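Local structure of putative sortase (Streptococcus pneumoniae, 2W1J) at residues A93-L96 with S100-I103; D134-H139 with M145-D150. The protein is a pilus-associated class C sortase, a transpeptidase that probably joins pilin subunits covalently during assembly of the pneumococcal pilus fibre. One frame throughout, in Å; residues are numbered along the deposited sequence.

Contact 1 (A93-L96 with S100-I103); sequences AGHL and SLPI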
ATOM      1  N   ALA A  93      -6.856  -1.493   3.532  1.00  4.68           N
ATOM      2  CA  ALA A  93      -6.051  -0.504   2.834  1.00  4.82           C
ATOM      3  C   ALA A  93      -6.233  -0.651   1.327  1.00  4.33           C
ATOM      4  O   ALA A  93      -6.520  -1.750   0.822  1.00  4.81           O
ATOM      5  CB  ALA A  93      -4.571  -0.663   3.201  1.00  5.74           C
ATOM      6  N   GLY A  94      -6.049   0.448   0.605  1.00  4.28           N
ATOM      7  CA  GLY A  94      -6.131   0.440  -0.851  1.00  5.92           C
ATOM      8  C   GLY A  94      -4.821   0.855  -1.487  1.00  5.66           C
ATOM      9  O   GLY A  94      -4.147   1.773  -1.026  1.00  8.19           O
ATOM     10  N   HIS A  95      -4.454   0.186  -2.566  1.00  5.53           N
ATOM     11  CA  HIS A  95      -3.279   0.572  -3.326  1.00  5.09           C
ATOM     12  C   HIS A  95      -3.631   1.738  -4.249  1.00  4.70           C
ATOM     13  O   HIS A  95      -4.633   1.687  -4.970  1.00  5.68           O
ATOM     14  CB  HIS A  95      -2.792  -0.620  -4.138  1.00  5.18           C
ATOM     15  CG  HIS A  95      -1.693  -0.276  -5.084  1.00  5.36           C
ATOM     16  ND1 HIS A  95      -1.909  -0.055  -6.428  1.00  5.78           N
ATOM     17  CD2 HIS A  95      -0.370  -0.073  -4.870  1.00  6.30           C
ATOM     18  CE1 HIS A  95      -0.763   0.268  -7.002  1.00  6.89           C
ATOM     19  NE2 HIS A  95       0.183   0.269  -6.079  1.00  6.16           N
ATOM     20  N   LEU A  96      -2.809   2.783  -4.231  1.00  4.83           N
ATOM     21  CA  LEU A  96      -3.048   3.960  -5.051  1.00  5.20           C
ATOM     22  C   LEU A  96      -2.692   3.707  -6.514  1.00  5.49           C
ATOM     23  O   LEU A  96      -1.522   3.576  -6.880  1.00  5.59           O
ATOM     24  CB  LEU A  96      -2.269   5.156  -4.505  1.00  5.18           C
ATOM     25  CG  LEU A  96      -2.565   6.541  -5.101  1.00  5.68           C
ATOM     26  CD1 LEU A  96      -4.030   6.922  -4.952  1.00  8.66           C
ATOM     27  CD2 LEU A  96      -1.682   7.594  -4.455  1.00  6.76           C
ATOM     28  N   SER A 100       3.577   2.156  -8.093  1.00  3.93           N
ATOM     29  CA  SER A 100       4.097   0.815  -8.348  1.00  4.28           C
ATOM     30  C   SER A 100       3.311  -0.234  -7.570  1.00  3.92           C
ATOM     31  O   SER A 100       2.906   0.012  -6.417  1.00  4.41           O
ATOM     32  CB  SER A 100       5.553   0.723  -7.893  1.00  5.02           C
ATOM     33  OG  SER A 100       6.363   1.742  -8.449  1.00  4.35           O
ATOM     34  N   LEU A 101       3.125  -1.410  -8.167  1.00  4.20           N
ATOM     35  CA  LEU A 101       2.642  -2.548  -7.393  1.00  4.56           C
ATOM     36  C   LEU A 101       3.641  -2.899  -6.299  1.00  4.55           C
ATOM     37  O   LEU A 101       4.855  -2.692  -6.465  1.00  4.43           O
ATOM     38  CB  LEU A 101       2.447  -3.755  -8.296  1.00  5.05           C
ATOM     39  CG  LEU A 101       1.417  -3.580  -9.411  1.00  4.41           C
ATOM     40  CD1 LEU A 101       1.425  -4.801 -10.313  1.00  6.44           C
ATOM     41  CD2 LEU A 101       0.031  -3.377  -8.800  1.00  4.46           C
ATOM     42  N   PRO A 102       3.140  -3.431  -5.172  1.00  4.51           N
ATOM     43  CA  PRO A 102       3.988  -3.643  -3.996  1.00  4.88           C
ATOM     44  C   PRO A 102       4.792  -4.935  -4.118  1.00  4.32           C
ATOM     45  O   PRO A 102       4.555  -5.914  -3.400  1.00  4.58           O
ATOM     46  CB  PRO A 102       2.974  -3.704  -2.847  1.00  5.60           C
ATOM     47  CG  PRO A 102       1.733  -4.259  -3.493  1.00  5.62           C
ATOM     48  CD  PRO A 102       1.710  -3.647  -4.870  1.00  5.46           C
ATOM     49  N   ILE A 103       5.772  -4.900  -5.017  1.00  3.61           N
ATOM     50  CA  ILE A 103       6.709  -6.003  -5.217  1.00  4.16           C
ATOM     51  C   ILE A 103       8.167  -5.555  -5.092  1.00  3.75           C
ATOM     52  O   ILE A 103       9.081  -6.356  -5.255  1.00  3.58           O
ATOM     53  CB  ILE A 103       6.498  -6.701  -6.578  1.00  4.66           C
ATOM     54  CG1 ILE A 103       6.763  -5.726  -7.730  1.00  5.29           C
ATOM     55  CG2 ILE A 103       5.097  -7.269  -6.652  1.00  6.25           C
ATOM     56  CD1 ILE A 103       6.806  -6.371  -9.122  1.00  5.45           C
TER
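The nearest CA atoms across the contact, those of His95 and Leu101, are 7.8 Å apart, so the chain that follows strand 93-95 does not pair with it and the imidazole of His95 has to span the gap. With CG anti to the backbone N (chi1 173°), the ring reaches across to the 100-103 loop, where NE2 donates to the backbone carbonyl of Ser100; the NE2 to O distance is 2.8 Å. Ser100 O lies near the ring plane at its edge, but NE2 stands well above the carbonyl plane, 56° out of it, and therefore does not sit on a lone pair. The other ring nitrogen, ND1, is hydrogen-bonded to Tyr56 OH, so both nitrogens of this buried imidazole have partners and its rotation is fixed. Two apolar groups lie beside the carbons that flank NE2: Leu101 CD2 comes within 4.1 Å of His95 CE1, its side chain running about square to that of His95, while Pro102 CD is equally close to His95 CD2. Pro102 is the centre of an inverse gamma turn, closed by the bond from Ile103 N to Leu101 O, 2.8 Å long, which bends the loop away just past the histidine. The contact thus ties a sheet strand to the connection leading toward strand 108-113 in the buried centre of the sortase domain. Met66 of strand 65-71 packs on both His95 and Pro102, Leu101 rests on Phe31 of helix 18-33, and Ser100 OG is bonded to the backbone N of His109 in strand 108-113.

Contact 2 (D134-H139 with M145-D150); sequences DKFYVH and MAYQVD
Five backbone hydrogen bonds join Asp134-Val138 to Met145-Val149 as the two antiparallel arms of a beta hairpin. Phe136 and Tyr147 form one hydrogen-bonded pair, bonded in both directions, and Val138 and Met145 form a second, in which Val138 N to Met145 O and Met145 N to Val138 O are both 2.8 Å. The bond from Val149 N to Asp134 O is nearly straight, 174° at the hydrogen. Between these bonds, Lys135 CA and Tyr137 CA make CA-H...O contacts with Tyr147 O and Met145 O, respectively. Outward from the backbone, Phe136, Val138, Met145 and Tyr147 share one face. Phe136 CG lies between its backbone N and carbonyl carbon (chi1 63°), which swings the ring over its partner strand, and Tyr147 CB sits over one face of it in a CH-pi contact, 3.7 Å from the ring centroid. The two rings are almost parallel but barely overlap. At the edge of the Phe136 ring comes Val149 CG2, 4.1 Å from Phe136 CD2. Val138 divides its methyls: CG1 meets Met145 CE at 3.9 Å, and CG2 touches Tyr147 CD1. On the other face, Tyr137 CE1 lies 3.6 Å from Ala146 CB. The apolar face is buried, Phe136 on Val172 and Leu174, Tyr147 on Val172 and Val138 on Pro102; Tyr147 OH bonds to Asp170. The polar bonds across this contact are thus all between backbone atoms, while side chains meet through apolar contacts, which suits a hairpin built into the closed sheet between strands 65-71 and 185-194, with Lys135 and Gln148 on its more exposed face.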
ATOM      1  N   ASP A 134      11.292   3.359  12.482  1.00  3.92           N
ATOM      2  CA  ASP A 134      10.330   2.282  12.657  1.00  3.80           C
ATOM      3  C   ASP A 134      10.239   1.436  11.392  1.00  4.13           C
ATOM      4  O   ASP A 134      10.430   1.935  10.280  1.00  4.86           O
ATOM      5  CB  ASP A 134       8.934   2.804  13.034  1.00  4.18           C
ATOM      6  CG  ASP A 134       8.860   3.358  14.443  1.00  5.89           C
ATOM      7  OD1 ASP A 134       9.789   3.115  15.246  1.00  7.35           O
ATOM      8  OD2 ASP A 134       7.858   4.039  14.742  1.00  5.64           O
ATOM      9  N   LYS A 135       9.896   0.162  11.562  1.00  4.21           N
ATOM     10  CA  LYS A 135       9.796  -0.773  10.441  1.00  5.02           C
ATOM     11  C   LYS A 135       8.352  -1.123  10.099  1.00  4.57           C
ATOM     12  O   LYS A 135       7.461  -1.121  10.956  1.00  5.12           O
ATOM     13  CB  LYS A 135      10.605  -2.047  10.727  1.00  6.15           C
ATOM     14  CG  LYS A 135      12.120  -1.776  10.807  1.00  8.85           C
ATOM     15  CD  LYS A 135      12.920  -3.047  11.037  1.00 12.47           C
ATOM     16  CE  LYS A 135      14.394  -2.739  11.255  1.00 15.45           C
ATOM     17  NZ  LYS A 135      15.154  -3.964  11.607  1.00 20.18           N
ATOM     18  N   PHE A 136       8.120  -1.409   8.824  1.00  4.41           N
ATOM     19  CA  PHE A 136       6.874  -2.019   8.414  1.00  4.06           C
ATOM     20  C   PHE A 136       7.151  -3.055   7.343  1.00  4.23           C
ATOM     21  O   PHE A 136       8.233  -3.075   6.753  1.00  4.43           O
ATOM     22  CB  PHE A 136       5.797  -0.997   8.024  1.00  4.73           C
ATOM     23  CG  PHE A 136       6.132  -0.131   6.834  1.00  4.58           C
ATOM     24  CD1 PHE A 136       5.791  -0.533   5.550  1.00  5.15           C
ATOM     25  CD2 PHE A 136       6.711   1.113   7.008  1.00  5.37           C
ATOM     26  CE1 PHE A 136       6.052   0.290   4.451  1.00  4.36           C
ATOM     27  CE2 PHE A 136       6.970   1.946   5.910  1.00  5.37           C
ATOM     28  CZ  PHE A 136       6.634   1.533   4.635  1.00  5.11           C
ATOM     29  N   TYR A 137       6.189  -3.942   7.128  1.00  4.05           N
ATOM     30  CA  TYR A 137       6.397  -5.126   6.304  1.00  4.64           C
ATOM     31  C   TYR A 137       5.264  -5.228   5.308  1.00  4.88           C
ATOM     32  O   TYR A 137       4.087  -5.138   5.673  1.00  5.94           O
ATOM     33  CB  TYR A 137       6.490  -6.387   7.178  1.00  5.04           C
ATOM     34  CG  TYR A 137       7.617  -6.293   8.176  1.00  4.78           C
ATOM     35  CD1 TYR A 137       8.898  -6.730   7.855  1.00  4.76           C
ATOM     36  CD2 TYR A 137       7.410  -5.703   9.416  1.00  5.54           C
ATOM     37  CE1 TYR A 137       9.940  -6.588   8.748  1.00  5.88           C
ATOM     38  CE2 TYR A 137       8.447  -5.557  10.314  1.00  5.76           C
ATOM     39  CZ  TYR A 137       9.706  -6.010   9.972  1.00  6.21           C
ATOM     40  OH  TYR A 137      10.756  -5.878  10.846  1.00  7.82           O
ATOM     41  N   VAL A 138       5.622  -5.397   4.046  1.00  4.82           N
ATOM     42  CA  VAL A 138       4.635  -5.535   2.991  1.00  5.22           C
ATOM     43  C   VAL A 138       4.670  -6.987   2.533  1.00  4.95           C
ATOM     44  O   VAL A 138       5.706  -7.481   2.085  1.00  6.19           O
ATOM     45  CB  VAL A 138       4.942  -4.582   1.817  1.00  5.61           C
ATOM     46  CG1 VAL A 138       3.940  -4.791   0.672  1.00  8.12           C
ATOM     47  CG2 VAL A 138       4.932  -3.129   2.298  1.00  7.99           C
ATOM     48  N   HIS A 139       3.547  -7.679   2.699  1.00  4.97           N
ATOM     49  CA  HIS A 139       3.414  -9.086   2.340  1.00  5.33           C
ATOM     50  C   HIS A 139       2.761  -9.191   0.982  1.00  5.36           C
ATOM     51  O   HIS A 139       1.710  -8.586   0.756  1.00  5.91           O
ATOM     52  CB  HIS A 139       2.501  -9.802   3.340  1.00  5.28           C
ATOM     53  CG  HIS A 139       3.008  -9.813   4.751  1.00  5.17           C
ATOM     54  ND1 HIS A 139       3.314 -10.982   5.413  1.00  7.11           N
ATOM     55  CD2 HIS A 139       3.233  -8.809   5.633  1.00  6.38           C
ATOM     56  CE1 HIS A 139       3.713 -10.699   6.641  1.00  7.63           C
ATOM     57  NE2 HIS A 139       3.673  -9.387   6.802  1.00  6.69           N
ATOM     58  N   MET A 145       8.431  -8.147   2.463  1.00  4.52           N
ATOM     59  CA  MET A 145       9.435  -7.106   2.232  1.00  4.35           C
ATOM     60  C   MET A 145       9.465  -6.149   3.411  1.00  3.97           C
ATOM     61  O   MET A 145       8.417  -5.665   3.844  1.00  5.70           O
ATOM     62  CB  MET A 145       9.096  -6.320   0.968  1.00  4.20           C
ATOM     63  CG  MET A 145       8.971  -7.203  -0.271  1.00  5.08           C
ATOM     64  SD  MET A 145       8.705  -6.241  -1.774  1.00  6.52           S
ATOM     65  CE  MET A 145       7.148  -5.432  -1.411  1.00  7.12           C
ATOM     66  N   ALA A 146      10.660  -5.826   3.894  1.00  3.65           N
ATOM     67  CA  ALA A 146      10.823  -4.905   5.005  1.00  3.47           C
ATOM     68  C   ALA A 146      11.168  -3.505   4.525  1.00  3.24           C
ATOM     69  O   ALA A 146      11.996  -3.324   3.625  1.00  3.21           O
ATOM     70  CB  ALA A 146      11.903  -5.411   5.956  1.00  4.04           C
ATOM     71  N   TYR A 147      10.554  -2.524   5.188  1.00  3.52           N
ATOM     72  CA  TYR A 147      10.796  -1.108   4.939  1.00  3.97           C
ATOM     73  C   TYR A 147      11.091  -0.392   6.252  1.00  4.04           C
ATOM     74  O   TYR A 147      10.575  -0.786   7.307  1.00  4.80           O
ATOM     75  CB  TYR A 147       9.582  -0.471   4.233  1.00  4.31           C
ATOM     76  CG  TYR A 147       9.474  -0.923   2.796  1.00  3.47           C
ATOM     77  CD1 TYR A 147       8.886  -2.142   2.461  1.00  4.35           C
ATOM     78  CD2 TYR A 147      10.037  -0.157   1.775  1.00  3.29           C
ATOM     79  CE1 TYR A 147       8.852  -2.573   1.132  1.00  3.37           C
ATOM     80  CE2 TYR A 147      10.023  -0.587   0.451  1.00  3.12           C
ATOM     81  CZ  TYR A 147       9.419  -1.791   0.136  1.00  2.58           C
ATOM     82  OH  TYR A 147       9.396  -2.238  -1.172  1.00  3.37           O
ATOM     83  N   GLN A 148      11.890   0.666   6.180  1.00  3.91           N
ATOM     84  CA  GLN A 148      12.242   1.449   7.359  1.00  3.74           C
ATOM     85  C   GLN A 148      11.875   2.909   7.108  1.00  3.28           C
ATOM     86  O   GLN A 148      12.295   3.500   6.114  1.00  3.75           O
ATOM     87  CB  GLN A 148      13.728   1.301   7.648  1.00  4.09           C
ATOM     88  CG  GLN A 148      14.215   2.099   8.843  1.00  5.43           C
ATOM     89  CD  GLN A 148      15.705   1.900   9.046  1.00  9.03           C
ATOM     90  OE1 GLN A 148      16.208   0.784   8.958  1.00 10.49           O
ATOM     91  NE2 GLN A 148      16.425   2.991   9.279  1.00 10.90           N
ATOM     92  N   VAL A 149      11.071   3.474   8.002  1.00  3.65           N
ATOM     93  CA  VAL A 149      10.603   4.849   7.829  1.00  3.21           C
ATOM     94  C   VAL A 149      11.788   5.801   7.797  1.00  3.38           C
ATOM     95  O   VAL A 149      12.639   5.795   8.697  1.00  3.56           O
ATOM     96  CB  VAL A 149       9.642   5.244   8.960  1.00  3.02           C
ATOM     97  CG1 VAL A 149       9.228   6.711   8.807  1.00  4.27           C
ATOM     98  CG2 VAL A 149       8.446   4.307   8.972  1.00  5.11           C
ATOM     99  N   ASP A 150      11.837   6.645   6.770  1.00  4.24           N
ATOM    100  CA  ASP A 150      12.874   7.678   6.672  1.00  4.52           C
ATOM    101  C   ASP A 150      12.366   9.106   6.518  1.00  4.15           C
ATOM    102  O   ASP A 150      13.148  10.044   6.607  1.00  4.42           O
ATOM    103  CB  ASP A 150      13.893   7.355   5.562  1.00  4.76           C
ATOM    104  CG  ASP A 150      13.393   7.725   4.162  1.00  6.17           C
ATOM    105  OD1 ASP A 150      12.192   7.734   3.930  1.00  7.00           O
ATOM    106  OD2 ASP A 150      14.224   8.025   3.265  1.00 13.23           O
TER

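Overall arrangement
Contact 1 closes before contact 2 opens along the chain, and their centres lie 14 Å apart within the one sortase domain. Both reach the same mixed sheet, but differently: contact 1 binds strand 93-95 to the loop after it, near the centre of the molecule, whereas contact 2 is a local hairpin whose centre is about 11 Å from that of the chain. They meet directly where the 100-103 loop rests on the hairpin: Pro102 O is 3.3 Å from Met145 CE, and Pro102 CB packs on Val138 CG1. The loop after strand 93-95 is thereby joined to the hairpin 135-155, whose strand 135-139 pairs with 65-71, where the first and last strands of the sheet meet.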